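Pyroglutatmate porin OpdO (Pseudomonas aeruginosa, PDB 3SZV) forms a beta-barrel channel in the bacterial outer membrane and probably lets small carboxylates such as pyroglutamate pass. Local coordinates at residues L29-F34 with W50-L55; N183-R188 with G251-D256; W374-V379 with D388-I393. All coordinates share one frame; numbering follows the deposited sequence.

In the fold
All three contacts belong to one outer-membrane barrel. Contacts 1 and 3 are partly buried hairpins in its wall, about 15 Å apart between centres, and they meet where strands 24-38 and 387-399 pair, the seam joining the first strands to the last. Tyr-33 N probably donates to Leu-392 O there, and Phe-32 packs on Ile-393. Both use a full backbone ladder, carry a Trp-Asn bond on one face, and put arginine on the other, one in contact 1 and two in contact 3. Contact 2 lies on the surface, about 34 Å and 31 Å from the other two, centre to centre. It joins the turn and first residues of strand 186-200 to the loop before strand 256-268, through van der Waals contacts alone.

Contact 1 (L29-F34 with W50-L55); sequences LRNFYF and WAQGFL. With C8E ((hydroxyethyloxy)tri(ethyloxy)octane), chain C.
Asn-31 links two side chains of the opposite strand with its single amide. Asn-31 OD1 accepts from Trp-50 NE1 at 2.8 Å, almost in the indole plane, while Asn-31 ND2 donates to Gln-52 OE1 at 3.0 Å in a nearly straight bond (168°). The carboxamide stands steeply to the indole, 80° between planes, and with both ends engaged it cannot flip without losing two bonds. Asparagine suits the place because a short amide offers an acceptor and a donor together. Gln-52 reaches it by bending at its second torsion (chi2 67°), which folds OE1 toward Asn-31 and leaves NE2 a weak bond to Gly-53 O. The edge of the indole also meets the backbone of 29-34, Trp-50 CD1 lying 3.4 Å from Phe-32 O.

On the same face, Leu-29 CD1 rests 3.8 Å from Phe-54 CD1. A detergent molecule lies over the Phe-54 ring, its C19 about 3.6 Å above the ring centre, which is consistent with this being the lipid-facing side of an outer-membrane beta barrel. The other face carries Arg-30 and Leu-55. The extended arginine crosses the leucine at about a right angle, and Leu-55 CD1 comes within 3.9 Å of Arg-30 NE, so methyl groups cover one face of the guanidinium while Glu-28 and Asp-138 bind its nitrogens. Gly-53, paired with Arg-30, adds no bulk beside this long chain; Gly-53 N gives Arg-30 O a bond of 2.7 Å.

The two strands form an antiparallel hairpin. Strand 387-399 continues the wall beyond 29-34, strand 67-81 continues it beyond 50-55, and residues Leu-141 to Pro-143 of a loop cover the face bearing Phe-32, Ala-51 and Leu-55.

Contact 2 (N183-R188 with G251-D256); sequences NRIGGR and GFRELD
Ile-185 presses its CG2 methyl obliquely on the outer end of the Phe-252 ring, 3.4 Å from Phe-252 CZ and equally near CE2. The contact joins two connections of the OprD-family barrel: the turn leading into strand 186-200 and the loop between strands 236-248 and 256-268. Strand order suggests that both lie at the extracellular rim.

Phe-252 can span the gap because its CG lies opposite the backbone N (chi1 -160°), which directs the ring across to the other loop. A beta-branched isoleucine fits well there, since CG2 projects close to the main chain and serves three partners at once: besides the ring, Ile-185 CG2 meets Leu-255 CD2 at 4.0 Å and the guanidinium of Arg-253, whose NH2 lies 3.7 Å away. Gly-187 takes a positive phi (84°) and has no side chain, so the ring can come close to the backbone, Phe-252 CE1 lying 3.8 Å from Gly-187 CA.

Arg-253 starts from the crowded position between its own N and carbonyl carbon, then runs extended, bringing one face of its guanidinium, near the rim, against Phe-252 CE2 and its NH2 beside Ile-185. Its charge is answered by Asp-284 in a salt bridge, which would help hold the group in place. In addition, Arg-253 NH1 makes a weak bond of 3.2 Å to Glu-254 O.

Contact 3 (W374-V379 with D388-I393); sequences WRNATV and DENRLI
Asn-390 OD1 is gripped by two donors from the facing strand. Trp-374 NE1 approaches Asn-390 OD1 in the carbonyl plane, on a lone pair, at 2.8 Å; Asn-376 ND2 comes to the same OD1 from above that plane at 2.9 Å. Indole and Asn-390 amide are nearly coplanar, 8° apart, and Asn-376 CB packs against one face of the indole near its rim. Asn-376 ND2 also donates to a water that in turn donates to Asp-388 OD2. Asp-388 OD2 also accepts from Thr-378 OG1 at 2.8 Å, a hydroxyl well suited to so short a reach, while Arg-380 pairs with Asp-388 OD1.

These groups occupy one face of an antiparallel beta hairpin, the last in the barrel. The other face bears Arg-375, Ala-377, Glu-389 and Arg-391, and basic residues of this kind probably line the route of carboxylates, as in other OprD-family channels. Arg-391 holds Glu-389 OE2 side-on through NE (2.7 Å) and NH2, both from the same face of the carboxylate; Arg-36 takes Glu-389 OE1. Ala-377, small and buried, packs beside Asn-355 and Gln-301. A water accepts from Arg-375 NH1 at 3.0 Å and, weakly, from Arg-391 NH1.

Contact 1 (L29-F34 with W50-L55)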
loop_
_atom_site.group_PDB
_atom_site.type_symbol
_atom_site.label_atom_id
_atom_site.label_comp_id
_atom_site.label_asym_id
_atom_site.label_seq_id
_atom_site.Cartn_x
_atom_site.Cartn_y
_atom_site.Cartn_z
ATOM N N LEU A 29 -10.162 -3.148 16.161
ATOM C CA LEU A 29 -11.358 -2.321 16.068
ATOM C C LEU A 29 -10.961 -1.016 15.409
ATOM O O LEU A 29 -9.938 -0.433 15.759
ATOM C CB LEU A 29 -11.916 -2.023 17.457
ATOM C CG LEU A 29 -12.849 -3.046 18.119
ATOM C CD1 LEU A 29 -12.396 -4.479 17.895
ATOM C CD2 LEU A 29 -12.989 -2.744 19.610
ATOM N N ARG A 30 -11.761 -0.556 14.454
ATOM C CA ARG A 30 -11.498 0.713 13.790
ATOM C C ARG A 30 -12.756 1.526 13.719
ATOM O O ARG A 30 -13.801 1.040 13.292
ATOM C CB ARG A 30 -11.022 0.481 12.367
ATOM C CG ARG A 30 -9.655 -0.065 12.264
ATOM C CD ARG A 30 -9.238 0.005 10.820
ATOM N NE ARG A 30 -8.048 -0.784 10.592
ATOM C CZ ARG A 30 -7.543 -1.023 9.389
ATOM N NH1 ARG A 30 -8.131 -0.520 8.309
ATOM N NH2 ARG A 30 -6.446 -1.750 9.280
ATOM N N ASN A 31 -12.655 2.783 14.124
ATOM C CA ASN A 31 -13.761 3.698 14.004
ATOM C C ASN A 31 -13.265 4.819 13.100
ATOM O O ASN A 31 -12.264 5.477 13.398
ATOM C CB ASN A 31 -14.169 4.220 15.378
ATOM C CG ASN A 31 -15.418 5.068 15.323
ATOM O OD1 ASN A 31 -15.343 6.283 15.156
ATOM N ND2 ASN A 31 -16.577 4.432 15.442
ATOM N N PHE A 32 -13.967 5.026 11.997
ATOM C CA PHE A 32 -13.461 5.861 10.919
ATOM C C PHE A 32 -14.466 6.947 10.561
ATOM O O PHE A 32 -15.617 6.652 10.235
ATOM C CB PHE A 32 -13.189 4.990 9.689
ATOM C CG PHE A 32 -12.222 5.593 8.709
ATOM C CD1 PHE A 32 -10.940 5.084 8.591
ATOM C CD2 PHE A 32 -12.591 6.657 7.903
ATOM C CE1 PHE A 32 -10.044 5.623 7.689
ATOM C CE2 PHE A 32 -11.695 7.204 6.998
ATOM C CZ PHE A 32 -10.421 6.685 6.893
ATOM N N TYR A 33 -14.024 8.194 10.622
ATOM C CA TYR A 33 -14.842 9.311 10.181
ATOM C C TYR A 33 -14.147 10.019 9.029
ATOM O O TYR A 33 -12.934 10.248 9.056
ATOM C CB TYR A 33 -15.111 10.293 11.317
ATOM C CG TYR A 33 -15.852 11.518 10.842
ATOM C CD1 TYR A 33 -17.219 11.477 10.611
ATOM C CD2 TYR A 33 -15.179 12.708 10.604
ATOM C CE1 TYR A 33 -17.903 12.598 10.166
ATOM C CE2 TYR A 33 -15.851 13.832 10.162
ATOM C CZ TYR A 33 -17.209 13.770 9.946
ATOM O OH TYR A 33 -17.879 14.890 9.504
ATOM N N PHE A 34 -14.927 10.363 8.015
ATOM C CA PHE A 34 -14.386 10.912 6.790
ATOM C C PHE A 34 -15.266 12.075 6.351
ATOM O O PHE A 34 -16.490 11.955 6.319
ATOM C CB PHE A 34 -14.376 9.793 5.743
ATOM C CG PHE A 34 -13.952 10.226 4.376
ATOM C CD1 PHE A 34 -12.634 10.084 3.969
ATOM C CD2 PHE A 34 -14.877 10.744 3.480
ATOM C CE1 PHE A 34 -12.241 10.468 2.701
ATOM C CE2 PHE A 34 -14.491 11.125 2.211
ATOM C CZ PHE A 34 -13.171 10.988 1.822
ATOM N N TRP A 50 -19.361 7.992 8.584
ATOM C CA TRP A 50 -18.873 7.497 9.861
ATOM C C TRP A 50 -19.137 6.003 9.878
ATOM O O TRP A 50 -20.242 5.568 9.545
ATOM C CB TRP A 50 -19.635 8.166 11.004
ATOM C CG TRP A 50 -19.064 7.917 12.362
ATOM C CD1 TRP A 50 -17.795 7.515 12.660
ATOM C CD2 TRP A 50 -19.745 8.061 13.616
ATOM N NE1 TRP A 50 -17.645 7.398 14.025
ATOM C CE2 TRP A 50 -18.826 7.727 14.630
ATOM C CE3 TRP A 50 -21.041 8.440 13.974
ATOM C CZ2 TRP A 50 -19.165 7.761 15.983
ATOM C CZ3 TRP A 50 -21.373 8.473 15.318
ATOM C CH2 TRP A 50 -20.438 8.134 16.305
ATOM N N ALA A 51 -18.141 5.210 10.253
ATOM C CA ALA A 51 -18.314 3.766 10.233
ATOM C C ALA A 51 -17.467 3.056 11.279
ATOM O O ALA A 51 -16.444 3.569 11.727
ATOM C CB ALA A 51 -18.022 3.212 8.836
ATOM N N GLN A 52 -17.916 1.870 11.665
ATOM C CA GLN A 52 -17.204 1.029 12.621
ATOM C C GLN A 52 -16.803 -0.283 11.961
ATOM O O GLN A 52 -17.613 -0.923 11.274
ATOM C CB GLN A 52 -18.087 0.733 13.836
ATOM C CG GLN A 52 -17.454 -0.232 14.829
ATOM C CD GLN A 52 -16.232 0.356 15.516
ATOM O OE1 GLN A 52 -16.225 1.527 15.904
ATOM N NE2 GLN A 52 -15.192 -0.454 15.666
ATOM N N GLY A 53 -15.562 -0.698 12.187
ATOM C CA GLY A 53 -15.060 -1.918 11.591
ATOM C C GLY A 53 -14.427 -2.863 12.592
ATOM O O GLY A 53 -13.948 -2.447 13.648
ATOM N N PHE A 54 -14.430 -4.143 12.244
ATOM C CA PHE A 54 -13.795 -5.183 13.042
ATOM C C PHE A 54 -12.968 -6.022 12.097
ATOM O O PHE A 54 -13.426 -6.376 11.012
ATOM C CB PHE A 54 -14.841 -6.079 13.716
ATOM C CG PHE A 54 -15.781 -5.337 14.625
ATOM C CD1 PHE A 54 -15.548 -5.285 15.990
ATOM C CD2 PHE A 54 -16.885 -4.683 14.111
ATOM C CE1 PHE A 54 -16.410 -4.597 16.829
ATOM C CE2 PHE A 54 -17.755 -3.991 14.946
ATOM C CZ PHE A 54 -17.514 -3.950 16.305
ATOM N N LEU A 55 -11.747 -6.335 12.511
ATOM C CA LEU A 55 -10.846 -7.137 11.701
ATOM C C LEU A 55 -10.286 -8.260 12.557
ATOM O O LEU A 55 -9.534 -8.012 13.500
ATOM C CB LEU A 55 -9.710 -6.279 11.159
ATOM C CG LEU A 55 -10.127 -5.061 10.325
ATOM C CD1 LEU A 55 -10.440 -3.830 11.181
ATOM C CD2 LEU A 55 -9.010 -4.746 9.347
HETATM C C1 C8E C . -22.752 -15.336 2.284
HETATM C C2 C8E C . -21.917 -15.176 3.549
HETATM C C3 C8E C . -20.790 -16.199 3.585
HETATM C C4 C8E C . -20.233 -16.346 4.998
HETATM C C5 C8E C . -19.688 -15.019 5.501
HETATM C C6 C8E C . -19.125 -15.099 6.919
HETATM C C7 C8E C . -18.606 -13.736 7.371
HETATM C C8 C8E C . -17.764 -13.805 8.647
HETATM O O9 C8E C . -17.420 -12.495 9.085
HETATM C C10 C8E C . -16.690 -12.503 10.300
HETATM C C11 C8E C . -16.362 -11.078 10.759
HETATM O O12 C8E C . -15.613 -11.100 11.959
HETATM C C13 C8E C . -15.002 -9.860 12.268
HETATM C C16 C8E C . -16.227 -8.855 16.002
HETATM C C17 C8E C . -17.654 -9.356 16.176
HETATM O O18 C8E C . -18.407 -8.437 16.936
HETATM C C19 C8E C . -18.904 -7.378 16.151
HETATM C C20 C8E C . -20.298 -7.742 15.654
HETATM O O21 C8E C . -21.234 -6.787 16.098
#

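Contact 2 (N183-R188 with G251-D256)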
loop_
_atom_site.group_PDB
_atom_site.type_symbol
_atom_site.label_atom_id
_atom_site.label_comp_id
_atom_site.label_asym_id
_atom_site.label_seq_id
_atom_site.Cartn_x
_atom_site.Cartn_y
_atom_site.Cartn_z
ATOM N N ASN A 183 -6.501 2.472 -13.107
ATOM C CA ASN A 183 -6.765 3.842 -12.677
ATOM C C ASN A 183 -6.676 4.826 -13.850
ATOM O O ASN A 183 -5.685 4.803 -14.598
ATOM C CB ASN A 183 -5.777 4.237 -11.581
ATOM C CG ASN A 183 -6.179 5.506 -10.869
ATOM O OD1 ASN A 183 -7.119 5.513 -10.069
ATOM N ND2 ASN A 183 -5.482 6.601 -11.163
ATOM N N ARG A 184 -7.702 5.675 -13.981
ATOM C CA ARG A 184 -7.894 6.633 -15.096
ATOM C C ARG A 184 -8.156 5.991 -16.449
ATOM O O ARG A 184 -9.096 6.383 -17.149
ATOM C CB ARG A 184 -6.722 7.615 -15.238
ATOM C CG ARG A 184 -6.552 8.591 -14.089
ATOM C CD ARG A 184 -5.374 9.529 -14.390
ATOM N NE ARG A 184 -5.118 10.485 -13.320
ATOM C CZ ARG A 184 -4.314 10.263 -12.279
ATOM N NH1 ARG A 184 -3.665 9.101 -12.171
ATOM N NH2 ARG A 184 -4.158 11.205 -11.357
ATOM N N ILE A 185 -7.323 5.024 -16.812
ATOM C CA ILE A 185 -7.308 4.469 -18.166
ATOM C C ILE A 185 -8.489 3.536 -18.432
ATOM O O ILE A 185 -8.939 3.393 -19.576
ATOM C CB ILE A 185 -5.977 3.739 -18.400
ATOM C CG1 ILE A 185 -4.838 4.758 -18.503
ATOM C CG2 ILE A 185 -6.034 2.842 -19.634
ATOM C CD1 ILE A 185 -3.517 4.215 -17.979
ATOM N N GLY A 186 -9.003 2.906 -17.379
ATOM C CA GLY A 186 -10.137 2.014 -17.519
ATOM C C GLY A 186 -9.738 0.620 -17.964
ATOM O O GLY A 186 -8.709 0.085 -17.535
ATOM N N GLY A 187 -10.562 0.036 -18.824
ATOM C CA GLY A 187 -10.348 -1.323 -19.280
ATOM C C GLY A 187 -10.904 -2.364 -18.323
ATOM O O GLY A 187 -11.376 -2.044 -17.231
ATOM N N ARG A 188 -10.860 -3.620 -18.755
ATOM C CA ARG A 188 -11.317 -4.742 -17.941
ATOM C C ARG A 188 -10.306 -5.880 -18.043
ATOM O O ARG A 188 -9.865 -6.227 -19.139
ATOM C CB ARG A 188 -12.696 -5.209 -18.406
ATOM C CG ARG A 188 -13.222 -6.413 -17.646
ATOM N N GLY A 251 -5.233 -6.438 -26.867
ATOM C CA GLY A 251 -5.921 -5.620 -27.850
ATOM C C GLY A 251 -6.238 -4.224 -27.350
ATOM O O GLY A 251 -6.949 -3.475 -28.015
ATOM N N PHE A 252 -5.714 -3.865 -26.181
ATOM C CA PHE A 252 -6.001 -2.551 -25.622
ATOM C C PHE A 252 -5.437 -1.458 -26.523
ATOM O O PHE A 252 -4.441 -1.659 -27.218
ATOM C CB PHE A 252 -5.428 -2.416 -24.206
ATOM C CG PHE A 252 -6.073 -1.328 -23.400
ATOM C CD1 PHE A 252 -7.362 -1.486 -22.920
ATOM C CD2 PHE A 252 -5.407 -0.145 -23.134
ATOM C CE1 PHE A 252 -7.977 -0.478 -22.181
ATOM C CE2 PHE A 252 -6.014 0.867 -22.402
ATOM C CZ PHE A 252 -7.301 0.693 -21.920
ATOM N N ARG A 253 -6.079 -0.300 -26.499
ATOM C CA ARG A 253 -5.607 0.839 -27.276
ATOM C C ARG A 253 -4.166 1.157 -26.886
ATOM O O ARG A 253 -3.727 0.871 -25.765
ATOM C CB ARG A 253 -6.490 2.052 -27.008
ATOM C CG ARG A 253 -6.395 2.555 -25.574
ATOM C CD ARG A 253 -6.806 4.006 -25.465
ATOM N NE ARG A 253 -6.856 4.481 -24.083
ATOM C CZ ARG A 253 -5.848 5.073 -23.450
ATOM N NH1 ARG A 253 -4.682 5.253 -24.061
ATOM N NH2 ARG A 253 -6.008 5.486 -22.201
ATOM N N GLU A 254 -3.433 1.782 -27.801
ATOM C CA GLU A 254 -2.040 2.090 -27.517
ATOM C C GLU A 254 -1.875 2.934 -26.263
ATOM O O GLU A 254 -2.617 3.896 -26.041
ATOM C CB GLU A 254 -1.375 2.762 -28.707
ATOM C CG GLU A 254 -1.147 1.809 -29.847
ATOM C CD GLU A 254 -0.444 2.455 -31.014
ATOM O OE1 GLU A 254 0.143 3.554 -30.843
ATOM O OE2 GLU A 254 -0.492 1.857 -32.107
ATOM N N LEU A 255 -0.878 2.565 -25.464
ATOM C CA LEU A 255 -0.592 3.222 -24.202
ATOM C C LEU A 255 0.901 3.448 -24.111
ATOM O O LEU A 255 1.683 2.574 -24.498
ATOM C CB LEU A 255 -1.004 2.324 -23.036
ATOM C CG LEU A 255 -2.450 2.197 -22.574
ATOM C CD1 LEU A 255 -2.485 1.308 -21.339
ATOM C CD2 LEU A 255 -3.029 3.558 -22.253
ATOM N N ASP A 256 1.305 4.619 -23.631
ATOM C CA ASP A 256 2.719 4.899 -23.380
ATOM C C ASP A 256 2.838 5.756 -22.126
ATOM O O ASP A 256 2.391 6.901 -22.114
ATOM C CB ASP A 256 3.358 5.607 -24.577
ATOM C CG ASP A 256 4.694 6.245 -24.242
ATOM O OD1 ASP A 256 5.445 5.681 -23.418
ATOM O OD2 ASP A 256 4.991 7.323 -24.802
#

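Contact 3 (W374-V379 with D388-I393)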
loop_
_atom_site.group_PDB
_atom_site.type_symbol
_atom_site.label_atom_id
_atom_site.label_comp_id
_atom_site.label_asym_id
_atom_site.label_seq_id
_atom_site.Cartn_x
_atom_site.Cartn_y
_atom_site.Cartn_z
ATOM N N TRP A 374 -5.607 11.977 13.184
ATOM C CA TRP A 374 -6.318 12.963 12.383
ATOM C C TRP A 374 -5.484 13.279 11.146
ATOM O O TRP A 374 -4.322 13.667 11.245
ATOM C CB TRP A 374 -6.582 14.230 13.218
ATOM C CG TRP A 374 -7.050 15.422 12.428
ATOM C CD1 TRP A 374 -8.047 15.458 11.492
ATOM C CD2 TRP A 374 -6.543 16.761 12.519
ATOM N NE1 TRP A 374 -8.184 16.731 10.992
ATOM C CE2 TRP A 374 -7.272 17.551 11.605
ATOM C CE3 TRP A 374 -5.539 17.367 13.283
ATOM C CZ2 TRP A 374 -7.031 18.915 11.433
ATOM C CZ3 TRP A 374 -5.298 18.720 13.111
ATOM C CH2 TRP A 374 -6.041 19.479 12.191
ATOM N N ARG A 375 -6.075 13.088 9.970
ATOM C CA ARG A 375 -5.396 13.357 8.708
ATOM C C ARG A 375 -6.156 14.440 7.957
ATOM O O ARG A 375 -7.312 14.251 7.577
ATOM C CB ARG A 375 -5.320 12.090 7.849
ATOM C CG ARG A 375 -4.746 10.881 8.591
ATOM C CD ARG A 375 -4.561 9.683 7.658
ATOM N NE ARG A 375 -3.606 9.993 6.601
ATOM C CZ ARG A 375 -3.643 9.491 5.368
ATOM N NH1 ARG A 375 -4.598 8.637 5.007
ATOM N NH2 ARG A 375 -2.728 9.862 4.476
ATOM N N ASN A 376 -5.509 15.579 7.744
ATOM C CA ASN A 376 -6.156 16.703 7.103
ATOM C C ASN A 376 -5.462 16.988 5.777
ATOM O O ASN A 376 -4.234 17.016 5.708
ATOM C CB ASN A 376 -6.086 17.909 8.049
ATOM C CG ASN A 376 -6.462 19.213 7.383
ATOM O OD1 ASN A 376 -5.605 20.067 7.153
ATOM N ND2 ASN A 376 -7.743 19.383 7.076
ATOM N N ALA A 377 -6.241 17.162 4.716
ATOM C CA ALA A 377 -5.672 17.435 3.404
ATOM C C ALA A 377 -6.420 18.553 2.699
ATOM O O ALA A 377 -7.636 18.716 2.867
ATOM C CB ALA A 377 -5.690 16.190 2.548
ATOM N N THR A 378 -5.676 19.304 1.901
ATOM C CA THR A 378 -6.237 20.361 1.066
ATOM C C THR A 378 -5.658 20.180 -0.324
ATOM O O THR A 378 -4.442 20.044 -0.463
ATOM C CB THR A 378 -5.795 21.742 1.591
ATOM O OG1 THR A 378 -6.298 21.921 2.917
ATOM C CG2 THR A 378 -6.328 22.870 0.700
ATOM N N VAL A 379 -6.511 20.191 -1.350
ATOM C CA VAL A 379 -6.048 20.097 -2.725
ATOM C C VAL A 379 -6.595 21.284 -3.500
ATOM O O VAL A 379 -7.784 21.583 -3.394
ATOM C CB VAL A 379 -6.574 18.811 -3.416
ATOM C CG1 VAL A 379 -6.226 18.819 -4.900
ATOM C CG2 VAL A 379 -6.031 17.552 -2.730
ATOM N N ASP A 388 -11.206 19.869 0.402
ATOM C CA ASP A 388 -10.589 19.727 1.712
ATOM C C ASP A 388 -11.136 18.453 2.324
ATOM O O ASP A 388 -12.333 18.180 2.236
ATOM C CB ASP A 388 -10.883 20.921 2.624
ATOM C CG ASP A 388 -10.001 22.115 2.315
ATOM O OD1 ASP A 388 -10.273 22.772 1.304
ATOM O OD2 ASP A 388 -9.033 22.378 3.072
ATOM N N GLU A 389 -10.258 17.670 2.932
ATOM C CA GLU A 389 -10.638 16.376 3.469
ATOM C C GLU A 389 -10.107 16.225 4.881
ATOM O O GLU A 389 -8.951 16.547 5.165
ATOM C CB GLU A 389 -10.075 15.273 2.571
ATOM C CG GLU A 389 -10.375 13.857 3.024
ATOM C CD GLU A 389 -9.770 12.839 2.082
ATOM O OE1 GLU A 389 -10.299 12.666 0.966
ATOM O OE2 GLU A 389 -8.746 12.233 2.445
ATOM N N ASN A 390 -10.958 15.735 5.769
ATOM C CA ASN A 390 -10.512 15.361 7.098
ATOM C C ASN A 390 -10.848 13.904 7.346
ATOM O O ASN A 390 -11.935 13.448 6.996
ATOM C CB ASN A 390 -11.155 16.253 8.160
ATOM C CG ASN A 390 -10.574 17.650 8.166
ATOM O OD1 ASN A 390 -9.558 17.908 8.811
ATOM N ND2 ASN A 390 -11.217 18.566 7.445
ATOM N N ARG A 391 -9.891 13.172 7.910
ATOM C CA ARG A 391 -10.128 11.808 8.375
ATOM C C ARG A 391 -9.820 11.751 9.856
ATOM O O ARG A 391 -8.854 12.352 10.330
ATOM C CB ARG A 391 -9.249 10.800 7.636
ATOM C CG ARG A 391 -9.389 10.832 6.126
ATOM C CD ARG A 391 -8.549 9.769 5.436
ATOM N NE ARG A 391 -8.538 9.978 3.991
ATOM C CZ ARG A 391 -8.247 9.045 3.089
ATOM N NH1 ARG A 391 -7.943 7.811 3.472
ATOM N NH2 ARG A 391 -8.267 9.348 1.797
ATOM N N LEU A 392 -10.656 11.035 10.595
ATOM C CA LEU A 392 -10.382 10.777 11.994
ATOM C C LEU A 392 -10.502 9.282 12.171
ATOM O O LEU A 392 -11.556 8.705 11.891
ATOM C CB LEU A 392 -11.382 11.490 12.901
ATOM C CG LEU A 392 -11.064 11.391 14.391
ATOM C CD1 LEU A 392 -9.662 11.928 14.662
ATOM C CD2 LEU A 392 -12.102 12.140 15.214
ATOM N N ILE A 393 -9.420 8.650 12.603
ATOM C CA ILE A 393 -9.403 7.204 12.754
ATOM C C ILE A 393 -9.037 6.823 14.179
ATOM O O ILE A 393 -7.978 7.200 14.685
ATOM C CB ILE A 393 -8.403 6.544 11.784
ATOM C CG1 ILE A 393 -8.562 7.114 10.370
ATOM C CG2 ILE A 393 -8.574 5.024 11.789
ATOM C CD1 ILE A 393 -7.592 8.236 10.042
HETATM O O HOH W 1 -6.602 7.065 6.539
HETATM O O HOH W 2 -8.650 21.473 5.489
#